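Local structure of putative uncharacterized protein (Mycobacterium abscessus, 3RR6) at residues A[110-115]-A[150-155]. The protein is of unconfirmed function but belongs to the fumarylacetoacetate hydrolase family and may act as a metal-binding isomerase or acetylpyruvate hydrolase. Numbering follows the deposited sequence.
With EDO (1,2-ethanediol), chain E.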
loop_
_atom_site.group_PDB
_atom_site.type_symbol
_atom_site.label_atom_id
_atom_site.label_comp_id
_atom_site.label_asym_id
_atom_site.label_seq_id
_atom_site.Cartn_x
_atom_site.Cartn_y
_atom_site.Cartn_z
ATOM N N PRO A 110 12.215 19.874 -2.838
ATOM C CA PRO A 110 13.460 20.627 -2.724
ATOM C C PRO A 110 13.969 20.759 -1.287
ATOM O O PRO A 110 15.166 20.956 -1.088
ATOM C CB PRO A 110 13.117 22.010 -3.304
ATOM C CG PRO A 110 11.686 22.038 -3.528
ATOM C CD PRO A 110 11.111 20.669 -3.401
ATOM N N SER A 111 13.076 20.636 -0.307
ATOM C CA SER A 111 13.464 20.720 1.094
ATOM C C SER A 111 13.981 19.401 1.680
ATOM O O SER A 111 14.442 19.386 2.823
ATOM C CB SER A 111 12.292 21.216 1.941
ATOM O OG SER A 111 11.218 20.292 1.942
ATOM N N ALA A 112 13.901 18.313 0.911
ATOM C CA ALA A 112 14.318 16.987 1.389
ATOM C C ALA A 112 15.644 16.574 0.779
ATOM O O ALA A 112 15.794 16.582 -0.444
ATOM C CB ALA A 112 13.260 15.941 1.060
ATOM N N THR A 113 16.589 16.196 1.634
ATOM C CA THR A 113 17.922 15.778 1.205
ATOM C C THR A 113 18.156 14.263 1.212
ATOM O O THR A 113 19.097 13.789 0.570
ATOM C CB THR A 113 19.020 16.426 2.084
ATOM O OG1 THR A 113 18.972 15.884 3.410
ATOM C CG2 THR A 113 18.851 17.946 2.132
ATOM N N GLU A 114 17.332 13.503 1.935
ATOM C CA GLU A 114 17.531 12.060 2.066
ATOM C C GLU A 114 16.182 11.348 2.080
ATOM O O GLU A 114 15.509 11.326 3.115
ATOM C CB GLU A 114 18.276 11.746 3.365
ATOM C CG GLU A 114 18.638 10.287 3.528
ATOM C CD GLU A 114 19.422 9.992 4.797
ATOM O OE1 GLU A 114 19.707 8.795 5.038
ATOM O OE2 GLU A 114 19.749 10.934 5.558
ATOM N N VAL A 115 15.798 10.774 0.944
ATOM C CA VAL A 115 14.475 10.162 0.797
ATOM C C VAL A 115 14.636 8.659 0.585
ATOM O O VAL A 115 15.434 8.236 -0.248
ATOM C CB VAL A 115 13.698 10.786 -0.375
ATOM C CG1 VAL A 115 12.331 10.098 -0.549
ATOM C CG2 VAL A 115 13.495 12.290 -0.135
ATOM N N VAL A 150 7.130 6.166 1.263
ATOM C CA VAL A 150 8.272 7.014 0.949
ATOM C C VAL A 150 8.466 8.025 2.086
ATOM O O VAL A 150 7.494 8.612 2.583
ATOM C CB VAL A 150 8.102 7.733 -0.407
ATOM C CG1 VAL A 150 9.343 8.591 -0.733
ATOM C CG2 VAL A 150 7.852 6.726 -1.552
ATOM N N SER A 151 9.719 8.203 2.508
ATOM C CA SER A 151 10.021 8.937 3.737
ATOM C C SER A 151 11.260 9.817 3.595
ATOM O O SER A 151 12.329 9.321 3.222
ATOM C CB SER A 151 10.280 7.940 4.881
ATOM O OG SER A 151 9.201 7.023 5.037
ATOM N N ALA A 152 11.130 11.097 3.928
ATOM C CA ALA A 152 12.276 12.008 4.006
ATOM C C ALA A 152 12.936 11.887 5.377
ATOM O O ALA A 152 12.479 12.470 6.369
ATOM C CB ALA A 152 11.845 13.456 3.725
ATOM N N ARG A 153 14.006 11.097 5.429
ATOM C CA ARG A 153 14.671 10.791 6.699
ATOM C C ARG A 153 15.198 12.053 7.388
ATOM O O ARG A 153 15.205 12.134 8.617
ATOM C CB ARG A 153 15.825 9.794 6.487
ATOM C CG ARG A 153 15.489 8.505 5.747
ATOM C CD ARG A 153 14.350 7.696 6.360
ATOM N NE ARG A 153 14.640 7.207 7.710
ATOM C CZ ARG A 153 15.081 5.984 8.016
ATOM N NH1 ARG A 153 15.314 5.074 7.074
ATOM N NH2 ARG A 153 15.299 5.666 9.291
ATOM N N ASP A 154 15.648 13.033 6.608
ATOM C CA ASP A 154 16.130 14.287 7.187
ATOM C C ASP A 154 15.015 15.035 7.910
ATOM O O ASP A 154 15.246 15.689 8.924
ATOM C CB ASP A 154 16.837 15.187 6.157
ATOM C CG ASP A 154 16.052 15.390 4.873
ATOM O OD1 ASP A 154 15.552 14.400 4.294
ATOM O OD2 ASP A 154 15.984 16.554 4.408
ATOM N N HIS A 155 13.792 14.914 7.409
ATOM C CA HIS A 155 12.662 15.556 8.069
ATOM C C HIS A 155 12.266 14.843 9.353
ATOM O O HIS A 155 11.862 15.498 10.308
ATOM C CB HIS A 155 11.473 15.674 7.116
ATOM C CG HIS A 155 11.749 16.565 5.953
ATOM N ND1 HIS A 155 10.860 16.734 4.911
ATOM C CD2 HIS A 155 12.827 17.333 5.662
ATOM C CE1 HIS A 155 11.386 17.562 4.024
ATOM N NE2 HIS A 155 12.577 17.948 4.462
HETATM C C1 EDO E . 8.456 21.588 3.734
HETATM O O1 EDO E . 9.344 20.489 3.936
HETATM C C2 EDO E . 9.000 22.806 4.450
HETATM O O2 EDO E . 10.207 23.250 3.801
#
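With CG of D154 lodged between its own backbone N and carbonyl carbon (chi1 49°), the carboxylate faces the peptide N-H groups of T113 and E114, one for each oxygen. T113 N donates almost straight to D154 OD2 at 2.9 Å, while E114 N reaches D154 OD1 at 3.1 Å along a more bent path; both arrive from outside the carboxylate plane. The H155 ring, whose CG stands beside its backbone N (chi1 -64°), turns NE2 to S111 O at 2.9 Å. That oxygen lies at the ring edge, and NE2 approaches from above the carbonyl plane; the other ring nitrogen, ND1, is hydrogen-bonded to NE2 of H168. R153 N closes the array on E114 O at 2.8 Å, where strand 115-125 starts beside the end of strand 141-152. Here V115 and A152 form an antiparallel non-hydrogen-bonded pair, and CG1 of V115 presses on CG1 of V150 at a tight 3.4 Å. E114 OE2 forms a salt bridge with R157 of helix 153-159. Side chains from the first turn of this helix thus hold the backbone of residues 111-114, consistent with a defined path into strand 115-125, and the two N-H donors would be expected to stabilise D154 as a carboxylate.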